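Local coordinates for protein putative exotoxin (superantigen) (Streptococcus pyogenes, PDB 1TY0) that is a streptococcal superantigen that probably acts as a toxin, binds zinc, and can use one common surface for T-cell receptor binding and dimerization, at residues A[15-27]-A[73-87]. Numbering follows the deposited sequence.
Sequences NYAYEIIPVDYTN and FGLPYIFTRYDVYYI
V23 and G74 pair in antiparallel fashion in the OB-fold domain of this superantigen, where strand 23-26 runs antiparallel to strand 69-74. V23 N gives its hydrogen to G74 O at 2.8 Å, and G74 N returns one to V23 O at 3.0 Å. From V23 the side chain drops onto segment 84-87, which runs at 108° to strand 23-26: CG2 sits over one face of the Y85 ring, 4.2 Å from its centroid and offset toward the rim, a CH-pi contact, and also touches I87 CG2. With its CG1 anti to the backbone N (chi1 173°), V23 brings that second methyl near Y85 CD2. P22 and F73 lie side by side, CG against CZ at 3.6 Å, while P22 CB meets L75 CD2. The other methyl of L75, CD1, reaches CE1 of the Y18 ring, and F136 of helix 131-146 packs on L75 as well. The CD1 methyl of I20 presses on the P76 ring, 3.3 Å from its CG, closer than usual van der Waals contact. Farther out, K46 NZ is hydrogen-bonded to Y85 OH, and one water joins Y85 OH, at 2.8 Å, to Y25 OH, at 2.7 Å.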
loop_
_atom_site.group_PDB
_atom_site.type_symbol
_atom_site.label_atom_id
_atom_site.label_comp_id
_atom_site.label_asym_id
_atom_site.label_seq_id
_atom_site.Cartn_x
_atom_site.Cartn_y
_atom_site.Cartn_z
ATOM N N ASN A 15 -6.473 -6.286 10.101
ATOM C CA ASN A 15 -6.078 -6.974 8.885
ATOM C C ASN A 15 -6.071 -5.980 7.734
ATOM O O ASN A 15 -5.140 -5.955 6.929
ATOM C CB ASN A 15 -7.030 -8.135 8.592
ATOM C CG ASN A 15 -6.456 -9.103 7.582
ATOM O OD1 ASN A 15 -6.667 -8.959 6.378
ATOM N ND2 ASN A 15 -5.700 -10.081 8.066
ATOM N N TYR A 16 -7.100 -5.145 7.671
ATOM C CA TYR A 16 -7.169 -4.143 6.620
ATOM C C TYR A 16 -6.068 -3.094 6.755
ATOM O O TYR A 16 -5.407 -2.751 5.777
ATOM C CB TYR A 16 -8.515 -3.420 6.633
ATOM C CG TYR A 16 -8.437 -2.074 5.949
ATOM C CD1 TYR A 16 -8.126 -1.977 4.592
ATOM C CD2 TYR A 16 -8.620 -0.893 6.668
ATOM C CE1 TYR A 16 -7.998 -0.736 3.970
ATOM C CE2 TYR A 16 -8.492 0.351 6.056
ATOM C CZ TYR A 16 -8.181 0.422 4.708
ATOM O OH TYR A 16 -8.050 1.649 4.100
ATOM N N ALA A 17 -5.891 -2.576 7.965
ATOM C CA ALA A 17 -4.891 -1.543 8.209
ATOM C C ALA A 17 -3.481 -1.951 7.801
ATOM O O ALA A 17 -2.774 -1.179 7.155
ATOM C CB ALA A 17 -4.906 -1.138 9.686
ATOM N N TYR A 18 -3.078 -3.167 8.159
ATOM C CA TYR A 18 -1.733 -3.631 7.848
ATOM C C TYR A 18 -1.514 -4.312 6.490
ATOM O O TYR A 18 -0.390 -4.671 6.156
ATOM C CB TYR A 18 -1.229 -4.511 8.999
ATOM C CG TYR A 18 -0.812 -3.696 10.212
ATOM C CD1 TYR A 18 0.446 -3.103 10.274
ATOM C CD2 TYR A 18 -1.691 -3.486 11.279
ATOM C CE1 TYR A 18 0.830 -2.318 11.369
ATOM C CE2 TYR A 18 -1.319 -2.699 12.381
ATOM C CZ TYR A 18 -0.056 -2.120 12.415
ATOM O OH TYR A 18 0.324 -1.350 13.495
ATOM N N GLU A 19 -2.579 -4.503 5.716
ATOM C CA GLU A 19 -2.446 -5.084 4.373
ATOM C C GLU A 19 -2.183 -3.860 3.510
ATOM O O GLU A 19 -3.068 -3.369 2.817
ATOM C CB GLU A 19 -3.749 -5.764 3.943
ATOM C CG GLU A 19 -3.891 -7.197 4.435
ATOM C CD GLU A 19 -3.001 -8.157 3.671
ATOM O OE1 GLU A 19 -3.209 -8.316 2.446
ATOM O OE2 GLU A 19 -2.093 -8.751 4.288
ATOM N N ILE A 20 -0.949 -3.374 3.561
ATOM C CA ILE A 20 -0.579 -2.159 2.859
ATOM C C ILE A 20 0.879 -2.159 2.405
ATOM O O ILE A 20 1.696 -2.934 2.899
ATOM C CB ILE A 20 -0.816 -0.961 3.803
ATOM C CG1 ILE A 20 -0.457 0.360 3.130
ATOM C CG2 ILE A 20 0.006 -1.148 5.065
ATOM C CD1 ILE A 20 -0.760 1.557 4.006
ATOM N N ILE A 21 1.190 -1.291 1.450
ATOM C CA ILE A 21 2.546 -1.148 0.928
ATOM C C ILE A 21 3.160 0.043 1.658
ATOM O O ILE A 21 2.603 1.137 1.638
ATOM C CB ILE A 21 2.530 -0.853 -0.588
ATOM C CG1 ILE A 21 2.114 -2.114 -1.353
ATOM C CG2 ILE A 21 3.904 -0.367 -1.051
ATOM C CD1 ILE A 21 3.127 -3.222 -1.278
ATOM N N PRO A 22 4.322 -0.150 2.300
ATOM C CA PRO A 22 4.951 0.959 3.025
ATOM C C PRO A 22 5.725 1.957 2.183
ATOM O O PRO A 22 6.117 1.669 1.052
ATOM C CB PRO A 22 5.869 0.242 4.009
ATOM C CG PRO A 22 6.334 -0.937 3.201
ATOM C CD PRO A 22 5.059 -1.408 2.520
ATOM N N VAL A 23 5.928 3.138 2.757
ATOM C CA VAL A 23 6.723 4.188 2.132
ATOM C C VAL A 23 8.121 3.788 2.583
ATOM O O VAL A 23 8.443 3.870 3.769
ATOM C CB VAL A 23 6.368 5.570 2.697
ATOM C CG1 VAL A 23 7.339 6.610 2.152
ATOM C CG2 VAL A 23 4.941 5.933 2.319
ATOM N N ASP A 24 8.943 3.357 1.632
ATOM C CA ASP A 24 10.281 2.854 1.921
ATOM C C ASP A 24 11.322 3.515 1.027
ATOM O O ASP A 24 11.414 3.202 -0.164
ATOM C CB ASP A 24 10.257 1.336 1.681
ATOM C CG ASP A 24 11.565 0.644 2.012
ATOM O OD1 ASP A 24 12.602 1.311 2.182
ATOM O OD2 ASP A 24 11.548 -0.605 2.084
ATOM N N TYR A 25 12.100 4.434 1.596
ATOM C CA TYR A 25 13.133 5.132 0.834
ATOM C C TYR A 25 14.372 5.318 1.688
ATOM O O TYR A 25 14.267 5.593 2.879
ATOM C CB TYR A 25 12.616 6.498 0.379
ATOM C CG TYR A 25 11.529 6.387 -0.663
ATOM C CD1 TYR A 25 11.844 6.139 -1.993
ATOM C CD2 TYR A 25 10.181 6.464 -0.307
ATOM C CE1 TYR A 25 10.849 5.967 -2.950
ATOM C CE2 TYR A 25 9.178 6.290 -1.255
ATOM C CZ TYR A 25 9.521 6.040 -2.574
ATOM O OH TYR A 25 8.548 5.827 -3.521
ATOM N N THR A 26 15.546 5.193 1.079
ATOM C CA THR A 26 16.779 5.342 1.839
ATOM C C THR A 26 17.658 6.502 1.374
ATOM O O THR A 26 17.609 6.915 0.210
ATOM C CB THR A 26 17.608 4.041 1.796
ATOM O OG1 THR A 26 17.846 3.673 0.434
ATOM C CG2 THR A 26 16.859 2.906 2.492
ATOM N N ASN A 27 18.441 7.028 2.311
ATOM C CA ASN A 27 19.379 8.120 2.052
ATOM C C ASN A 27 18.697 9.351 1.453
ATOM O O ASN A 27 19.087 9.841 0.393
ATOM C CB ASN A 27 20.491 7.614 1.128
ATOM C CG ASN A 27 21.630 8.603 0.986
ATOM O OD1 ASN A 27 22.077 9.195 1.966
ATOM N ND2 ASN A 27 22.114 8.774 -0.238
ATOM N N PHE A 73 10.789 4.589 6.589
ATOM C CA PHE A 73 10.013 3.356 6.519
ATOM C C PHE A 73 8.779 3.659 7.342
ATOM O O PHE A 73 8.776 3.513 8.570
ATOM C CB PHE A 73 10.726 2.142 7.108
ATOM C CG PHE A 73 10.074 0.842 6.719
ATOM C CD1 PHE A 73 8.891 0.437 7.328
ATOM C CD2 PHE A 73 10.594 0.068 5.687
ATOM C CE1 PHE A 73 8.232 -0.718 6.907
ATOM C CE2 PHE A 73 9.940 -1.091 5.261
ATOM C CZ PHE A 73 8.755 -1.480 5.874
ATOM N N GLY A 74 7.734 4.102 6.657
ATOM C CA GLY A 74 6.508 4.450 7.348
ATOM C C GLY A 74 5.278 3.983 6.612
ATOM O O GLY A 74 5.291 3.824 5.387
ATOM N N LEU A 75 4.205 3.762 7.362
ATOM C CA LEU A 75 2.960 3.309 6.756
ATOM C C LEU A 75 2.078 4.519 6.493
ATOM O O LEU A 75 1.769 5.285 7.412
ATOM C CB LEU A 75 2.263 2.311 7.688
ATOM C CG LEU A 75 3.186 1.197 8.203
ATOM C CD1 LEU A 75 2.393 0.217 9.074
ATOM C CD2 LEU A 75 3.821 0.469 7.026
ATOM N N PRO A 76 1.674 4.730 5.226
ATOM C CA PRO A 76 0.823 5.882 4.899
ATOM C C PRO A 76 -0.554 5.751 5.541
ATOM O O PRO A 76 -1.150 4.677 5.511
ATOM C CB PRO A 76 0.761 5.837 3.375
ATOM C CG PRO A 76 0.771 4.356 3.097
ATOM C CD PRO A 76 1.865 3.865 4.044
ATOM N N TYR A 77 -1.059 6.839 6.118
ATOM C CA TYR A 77 -2.365 6.789 6.768
ATOM C C TYR A 77 -3.451 7.554 6.014
ATOM O O TYR A 77 -4.643 7.441 6.323
ATOM C CB TYR A 77 -2.252 7.298 8.214
ATOM C CG TYR A 77 -1.774 8.727 8.358
ATOM C CD1 TYR A 77 -2.666 9.797 8.262
ATOM C CD2 TYR A 77 -0.433 9.010 8.599
ATOM C CE1 TYR A 77 -2.228 11.115 8.404
ATOM C CE2 TYR A 77 0.017 10.325 8.739
ATOM C CZ TYR A 77 -0.884 11.371 8.641
ATOM O OH TYR A 77 -0.442 12.671 8.776
ATOM N N ILE A 78 -3.040 8.329 5.021
ATOM C CA ILE A 78 -3.987 9.094 4.224
ATOM C C ILE A 78 -3.328 9.496 2.917
ATOM O O ILE A 78 -2.107 9.639 2.856
ATOM C CB ILE A 78 -4.448 10.368 4.972
ATOM C CG1 ILE A 78 -5.663 10.976 4.274
ATOM C CG2 ILE A 78 -3.324 11.395 5.023
ATOM C CD1 ILE A 78 -6.926 10.161 4.431
ATOM N N PHE A 79 -4.138 9.656 1.873
ATOM C CA PHE A 79 -3.645 10.077 0.565
ATOM C C PHE A 79 -4.353 11.371 0.185
ATOM O O PHE A 79 -5.512 11.591 0.556
ATOM C CB PHE A 79 -3.940 9.023 -0.513
ATOM C CG PHE A 79 -3.267 7.702 -0.280
ATOM C CD1 PHE A 79 -1.888 7.624 -0.124
ATOM C CD2 PHE A 79 -4.015 6.533 -0.231
ATOM C CE1 PHE A 79 -1.262 6.397 0.077
ATOM C CE2 PHE A 79 -3.396 5.296 -0.031
ATOM C CZ PHE A 79 -2.018 5.233 0.123
ATOM N N THR A 80 -3.650 12.240 -0.531
ATOM C CA THR A 80 -4.243 13.500 -0.974
ATOM C C THR A 80 -3.872 13.708 -2.431
ATOM O O THR A 80 -3.125 12.917 -3.012
ATOM C CB THR A 80 -3.730 14.723 -0.179
ATOM O OG1 THR A 80 -2.398 15.045 -0.600
ATOM C CG2 THR A 80 -3.752 14.440 1.320
ATOM N N ARG A 81 -4.383 14.784 -3.019
ATOM C CA ARG A 81 -4.097 15.087 -4.417
ATOM C C ARG A 81 -2.650 15.535 -4.637
ATOM O O ARG A 81 -2.188 15.629 -5.780
ATOM C CB ARG A 81 -5.043 16.183 -4.912
ATOM C CG ARG A 81 -4.881 17.496 -4.181
ATOM C CD ARG A 81 -5.946 18.492 -4.581
ATOM N NE ARG A 81 -5.924 19.663 -3.713
ATOM C CZ ARG A 81 -6.805 20.654 -3.772
ATOM N NH1 ARG A 81 -7.786 20.620 -4.666
ATOM N NH2 ARG A 81 -6.711 21.676 -2.931
ATOM N N TYR A 82 -1.935 15.800 -3.547
ATOM C CA TYR A 82 -0.551 16.266 -3.631
ATOM C C TYR A 82 0.498 15.161 -3.693
ATOM O O TYR A 82 0.281 14.047 -3.202
ATOM C CB TYR A 82 -0.246 17.171 -2.438
ATOM C CG TYR A 82 -1.149 18.375 -2.366
ATOM C CD1 TYR A 82 -0.961 19.460 -3.221
ATOM C CD2 TYR A 82 -2.197 18.427 -1.449
ATOM C CE1 TYR A 82 -1.793 20.571 -3.161
ATOM C CE2 TYR A 82 -3.040 19.538 -1.382
ATOM C CZ TYR A 82 -2.825 20.605 -2.243
ATOM O OH TYR A 82 -3.627 21.721 -2.173
ATOM N N ASP A 83 1.648 15.483 -4.280
ATOM C CA ASP A 83 2.740 14.520 -4.391
ATOM C C ASP A 83 3.553 14.565 -3.104
ATOM O O ASP A 83 4.693 15.050 -3.053
ATOM C CB ASP A 83 3.614 14.826 -5.609
ATOM C CG ASP A 83 2.882 14.588 -6.919
ATOM O OD1 ASP A 83 2.198 13.549 -7.038
ATOM O OD2 ASP A 83 2.998 15.434 -7.830
ATOM N N VAL A 84 2.917 14.062 -2.056
ATOM C CA VAL A 84 3.497 14.008 -0.725
ATOM C C VAL A 84 2.960 12.756 -0.050
ATOM O O VAL A 84 1.772 12.460 -0.164
ATOM C CB VAL A 84 3.040 15.204 0.138
ATOM C CG1 VAL A 84 3.623 15.087 1.534
ATOM C CG2 VAL A 84 3.458 16.513 -0.506
ATOM N N TYR A 85 3.826 12.015 0.628
ATOM C CA TYR A 85 3.378 10.846 1.375
ATOM C C TYR A 85 3.237 11.303 2.830
ATOM O O TYR A 85 4.098 12.016 3.346
ATOM C CB TYR A 85 4.401 9.707 1.313
ATOM C CG TYR A 85 4.405 8.938 0.014
ATOM C CD1 TYR A 85 3.237 8.366 -0.485
ATOM C CD2 TYR A 85 5.586 8.762 -0.701
ATOM C CE1 TYR A 85 3.247 7.631 -1.674
ATOM C CE2 TYR A 85 5.609 8.033 -1.886
ATOM C CZ TYR A 85 4.441 7.468 -2.365
ATOM O OH TYR A 85 4.483 6.727 -3.520
ATOM N N TYR A 86 2.162 10.883 3.487
ATOM C CA TYR A 86 1.923 11.258 4.880
ATOM C C TYR A 86 2.057 10.038 5.779
ATOM O O TYR A 86 1.310 9.065 5.646
ATOM C CB TYR A 86 0.535 11.889 5.020
ATOM C CG TYR A 86 0.446 13.203 4.286
ATOM C CD1 TYR A 86 1.062 14.342 4.802
ATOM C CD2 TYR A 86 -0.177 13.296 3.040
ATOM C CE1 TYR A 86 1.070 15.542 4.100
ATOM C CE2 TYR A 86 -0.173 14.504 2.323
ATOM C CZ TYR A 86 0.454 15.616 2.863
ATOM O OH TYR A 86 0.488 16.807 2.177
ATOM N N ILE A 87 3.035 10.090 6.681
ATOM C CA ILE A 87 3.300 8.986 7.603
ATOM C C ILE A 87 3.561 9.526 9.006
ATOM O O ILE A 87 3.728 10.732 9.189
ATOM C CB ILE A 87 4.557 8.181 7.174
ATOM C CG1 ILE A 87 5.789 9.095 7.182
ATOM C CG2 ILE A 87 4.350 7.587 5.772
ATOM C CD1 ILE A 87 7.109 8.367 6.937
HETATM O O HOH W 1 6.199 4.514 -3.009
#